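Local coordinates for periplasmic binding protein (Sulfurospirillum deleyianum, PDB 4PAG) that probably binds a small solute in the periplasm and hands it to an ABC transporter, and carries a histidine in its pocket in this crystal form, at residues A[217-220]-A[221-225]; A[245-248]-A[249-252]. All coordinates share one frame; numbering follows the deposited sequence.

Contact 1 of 2, residues A[217-220]-A[221-225]; sequences VSFE and QIILY
The N-cap of helix 219-225 is formed by S218, whose OG accepts a hydrogen bond from the backbone N of Q221 at 3.0 Å. A chi1 of 73° places the hydroxyl oxygen between its own backbone N and carbonyl carbon, from where it reaches across the first turn to the Q221 amide. Replacing the serine by an alanine would probably leave the Q221 amide without its capping acceptor and the start of the helix less firmly fixed. Regular i to i+4 bonding begins at the cap itself: I222 N donates to S218 O, I223 N to F219 O and L224 N to E220 O, the middle bond being the straightest at 168°. In the alpha/beta lobe of this periplasmic binding protein, the helix packs beside strand 172-176 of the parallel sheet, with I222 resting on Y174. V217, just ahead of the cap, is modelled in two conformers, so its packing is provisional. In the one described here CG1 lies 4.1 Å from I222 CD1, while CG2, anti to the backbone N, approaches Q221 CG at 3.4 Å. One turn along, I223 lays its CD1 over a face of the F219 ring in a CH-pi contact, 4.0 Å from the centroid and 28° off the ring normal; its closest ring atom is F219 CE2, at 3.6 Å. Beyond the helix, Y225 OH is hydrogen-bonded to H204 ND1 and F219 meets W247 edge-to-face.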
loop_
_atom_site.group_PDB
_atom_site.type_symbol
_atom_site.label_atom_id
_atom_site.label_comp_id
_atom_site.label_asym_id
_atom_site.label_seq_id
_atom_site.Cartn_x
_atom_site.Cartn_y
_atom_site.Cartn_z
ATOM N N VAL A 217 15.284 -16.165 -3.192
ATOM C CA VAL A 217 16.621 -15.774 -3.628
ATOM C C VAL A 217 17.634 -16.219 -2.562
ATOM O O VAL A 217 17.361 -16.131 -1.370
ATOM C CB VAL A 217 16.697 -14.250 -3.888
ATOM C CG1 VAL A 217 16.489 -13.456 -2.616
ATOM C CG2 VAL A 217 18.013 -13.862 -4.528
ATOM N N SER A 218 18.782 -16.726 -2.994
ATOM C CA SER A 218 19.831 -17.148 -2.060
ATOM C C SER A 218 20.693 -15.972 -1.601
ATOM O O SER A 218 20.739 -14.927 -2.257
ATOM C CB SER A 218 20.729 -18.197 -2.704
ATOM O OG SER A 218 21.561 -17.600 -3.686
ATOM N N PHE A 219 21.392 -16.158 -0.480
ATOM C CA PHE A 219 22.363 -15.178 -0.001
ATOM C C PHE A 219 23.403 -14.895 -1.093
ATOM O O PHE A 219 23.767 -13.746 -1.342
ATOM C CB PHE A 219 23.017 -15.688 1.291
ATOM C CG PHE A 219 24.110 -14.804 1.812
ATOM C CD1 PHE A 219 23.847 -13.497 2.182
ATOM C CD2 PHE A 219 25.411 -15.286 1.940
ATOM C CE1 PHE A 219 24.856 -12.678 2.656
ATOM C CE2 PHE A 219 26.422 -14.473 2.422
ATOM C CZ PHE A 219 26.143 -13.166 2.779
ATOM N N GLU A 220 23.825 -15.952 -1.782
ATOM C CA GLU A 220 24.859 -15.850 -2.800
ATOM C C GLU A 220 24.389 -14.978 -3.977
ATOM O O GLU A 220 25.156 -14.194 -4.533
ATOM C CB GLU A 220 25.281 -17.259 -3.240
ATOM C CG GLU A 220 26.053 -18.048 -2.164
ATOM C CD GLU A 220 25.236 -18.455 -0.916
ATOM O OE1 GLU A 220 23.997 -18.701 -1.005
ATOM O OE2 GLU A 220 25.852 -18.547 0.180
ATOM N N GLN A 221 23.108 -15.088 -4.313
ATOM C CA GLN A 221 22.492 -14.267 -5.350
ATOM C C GLN A 221 22.413 -12.780 -4.968
ATOM O O GLN A 221 22.615 -11.902 -5.807
ATOM C CB GLN A 221 21.087 -14.784 -5.651
ATOM C CG GLN A 221 20.443 -14.107 -6.848
ATOM C CD GLN A 221 21.228 -14.360 -8.113
ATOM O OE1 GLN A 221 21.421 -15.502 -8.493
ATOM N NE2 GLN A 221 21.698 -13.304 -8.758
ATOM N N ILE A 222 22.107 -12.503 -3.706
ATOM C CA ILE A 222 22.047 -11.115 -3.216
ATOM C C ILE A 222 23.429 -10.460 -3.314
ATOM O O ILE A 222 23.550 -9.310 -3.739
ATOM C CB ILE A 222 21.510 -11.043 -1.775
ATOM C CG1 ILE A 222 20.065 -11.555 -1.732
ATOM C CG2 ILE A 222 21.593 -9.614 -1.239
ATOM C CD1 ILE A 222 19.565 -11.927 -0.350
ATOM N N ILE A 223 24.466 -11.204 -2.942
ATOM C CA ILE A 223 25.843 -10.731 -3.124
ATOM C C ILE A 223 26.106 -10.372 -4.584
ATOM O O ILE A 223 26.675 -9.311 -4.866
ATOM C CB ILE A 223 26.879 -11.768 -2.651
ATOM C CG1 ILE A 223 26.812 -11.936 -1.136
ATOM C CG2 ILE A 223 28.290 -11.358 -3.080
ATOM C CD1 ILE A 223 27.676 -13.065 -0.611
ATOM N N LEU A 224 25.694 -11.240 -5.508
ATOM C CA LEU A 224 25.879 -10.974 -6.940
ATOM C C LEU A 224 25.154 -9.713 -7.375
ATOM O O LEU A 224 25.700 -8.922 -8.138
ATOM C CB LEU A 224 25.412 -12.154 -7.803
ATOM C CG LEU A 224 26.294 -13.393 -7.761
ATOM C CD1 LEU A 224 25.594 -14.563 -8.437
ATOM C CD2 LEU A 224 27.652 -13.125 -8.412
ATOM N N TYR A 225 23.932 -9.522 -6.876
ATOM C CA TYR A 225 23.140 -8.354 -7.224
ATOM C C TYR A 225 23.779 -7.035 -6.756
ATOM O O TYR A 225 23.562 -5.993 -7.375
ATOM C CB TYR A 225 21.706 -8.479 -6.681
ATOM C CG TYR A 225 20.771 -9.434 -7.426
ATOM C CD1 TYR A 225 20.914 -9.686 -8.794
ATOM C CD2 TYR A 225 19.691 -10.029 -6.765
ATOM C CE1 TYR A 225 20.040 -10.533 -9.466
ATOM C CE2 TYR A 225 18.803 -10.874 -7.432
ATOM C CZ TYR A 225 18.984 -11.126 -8.778
ATOM O OH TYR A 225 18.110 -11.961 -9.451
#

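Contact 2 of 2, residues A[245-248]-A[249-252]; sequences KKWA and VLKA
A 3-10 turn leading into a short helix brings W247 and L250 together, their side chains running alongside each other and pointing the same way. L250 CD1 sits at the edge of the indole, near its plane, 3.7 Å from W247 CE3, so the methyl meets the rim of the six-membered ring and not its face. In both residues CG lies anti to the carbonyl carbon, which helps to align the two side chains. The backbone beneath them is joined by i to i+3 bonds. W247 O accepts from L250 N at 3.1 Å; the N-H points well at the oxygen, with an angle of 164°, but the donor stands 47° out of the carbonyl plane and thus away from a lone pair. One residue earlier, K246 O receives V249 N in a weak bond of 3.4 Å, and before that K245 O accepts from A248 N at 3.0 Å. Three successive bonds of this spacing are the signature of a 3-10 segment, here joining helix 235-243 to helix 251-254 on the sheet's flank in the alpha/beta lobe. L250 holds the N-cap position of the latter helix; having a hydrocarbon side chain, it can offer no side-chain acceptor there. The carbonyl of A248 is satisfied further on, by Q254 NE2. K246 O also has an apolar neighbour, V249 CG1, at 3.2 Å, a methyl set between the backbone N and carbonyl carbon of its own residue. The ammonium-bearing chain of K246 turns elsewhere, to a cation-pi contact with F219, and L250 also packs on I230 of strand 229-232.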
loop_
_atom_site.group_PDB
_atom_site.type_symbol
_atom_site.label_atom_id
_atom_site.label_comp_id
_atom_site.label_asym_id
_atom_site.label_seq_id
_atom_site.Cartn_x
_atom_site.Cartn_y
_atom_site.Cartn_z
ATOM N N LYS A 245 27.755 -11.401 10.979
ATOM C CA LYS A 245 28.964 -10.982 10.253
ATOM C C LYS A 245 28.894 -11.166 8.721
ATOM O O LYS A 245 29.424 -10.350 7.962
ATOM C CB LYS A 245 30.174 -11.747 10.828
ATOM C CG LYS A 245 31.531 -11.351 10.268
ATOM C CD LYS A 245 32.028 -10.032 10.842
ATOM C CE LYS A 245 33.063 -9.370 9.943
ATOM N NZ LYS A 245 34.172 -10.280 9.533
ATOM N N LYS A 246 28.251 -12.233 8.261
ATOM C CA LYS A 246 28.273 -12.566 6.831
ATOM C C LYS A 246 27.641 -11.483 5.946
ATOM O O LYS A 246 28.019 -11.329 4.790
ATOM C CB LYS A 246 27.570 -13.896 6.573
ATOM C CG LYS A 246 26.055 -13.793 6.577
ATOM C CD LYS A 246 25.433 -15.164 6.508
ATOM C CE LYS A 246 24.032 -15.116 5.939
ATOM N NZ LYS A 246 23.658 -16.482 5.502
ATOM N N TRP A 247 26.687 -10.727 6.484
ATOM C CA TRP A 247 26.050 -9.670 5.695
ATOM C C TRP A 247 26.952 -8.457 5.467
ATOM O O TRP A 247 26.676 -7.644 4.599
ATOM C CB TRP A 247 24.741 -9.233 6.334
ATOM C CG TRP A 247 23.742 -10.321 6.343
ATOM C CD1 TRP A 247 23.519 -11.214 7.343
ATOM C CD2 TRP A 247 22.842 -10.663 5.288
ATOM N NE1 TRP A 247 22.524 -12.084 6.988
ATOM C CE2 TRP A 247 22.088 -11.769 5.729
ATOM C CE3 TRP A 247 22.591 -10.135 4.020
ATOM C CZ2 TRP A 247 21.114 -12.365 4.945
ATOM C CZ3 TRP A 247 21.611 -10.727 3.239
ATOM C CH2 TRP A 247 20.877 -11.825 3.711
ATOM N N ALA A 248 28.028 -8.342 6.233
ATOM C CA ALA A 248 28.976 -7.240 6.067
ATOM C C ALA A 248 29.731 -7.286 4.733
ATOM O O ALA A 248 30.405 -6.331 4.384
ATOM C CB ALA A 248 29.962 -7.218 7.229
ATOM N N VAL A 249 29.641 -8.395 4.000
ATOM C CA VAL A 249 30.171 -8.444 2.631
ATOM C C VAL A 249 29.493 -7.423 1.706
ATOM O O VAL A 249 30.088 -6.969 0.734
ATOM C CB VAL A 249 30.068 -9.866 2.022
ATOM C CG1 VAL A 249 28.622 -10.319 1.851
ATOM C CG2 VAL A 249 30.772 -9.914 0.687
ATOM N N LEU A 250 28.251 -7.064 2.014
ATOM C CA LEU A 250 27.481 -6.164 1.163
ATOM C C LEU A 250 27.852 -4.701 1.392
ATOM O O LEU A 250 27.893 -4.236 2.534
ATOM C CB LEU A 250 25.992 -6.350 1.437
ATOM C CG LEU A 250 25.400 -7.725 1.120
ATOM C CD1 LEU A 250 23.946 -7.783 1.554
ATOM C CD2 LEU A 250 25.509 -8.050 -0.360
ATOM N N LYS A 251 28.089 -3.969 0.306
ATOM C CA LYS A 251 28.418 -2.544 0.401
ATOM C C LYS A 251 27.271 -1.741 1.039
ATOM O O LYS A 251 27.514 -0.799 1.782
ATOM C CB LYS A 251 28.776 -1.957 -0.970
ATOM C CG LYS A 251 29.958 -2.623 -1.673
ATOM C CD LYS A 251 31.324 -2.118 -1.205
ATOM C CE LYS A 251 32.447 -2.748 -2.031
ATOM N NZ LYS A 251 33.835 -2.281 -1.705
ATOM N N ALA A 252 26.023 -2.107 0.755
ATOM C CA ALA A 252 24.889 -1.428 1.367
ATOM C C ALA A 252 24.965 -1.531 2.891
ATOM O O ALA A 252 24.633 -0.578 3.595
ATOM C CB ALA A 252 23.571 -1.999 0.857
#

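Contacts 1 and 2 follow one another along the chain, yet their centres lie about 11 Å apart and their side chains meet directly. F219 is the main joint: its CZ packs 3.3 Å from K246 O, and its CE1 lies 3.7 Å from W247 CE3. The second line of packing runs through I223, whose CD1 lies 3.8 Å from V249 CG1 and whose CA is 3.9 Å from L250 CD2. Thus the helix capped in contact 1 is covered on one flank by the turn of contact 2. None of these residues lines the histidine pocket, which draws on residues from several parts of the chain, among them N55, P235, K263 and Y321.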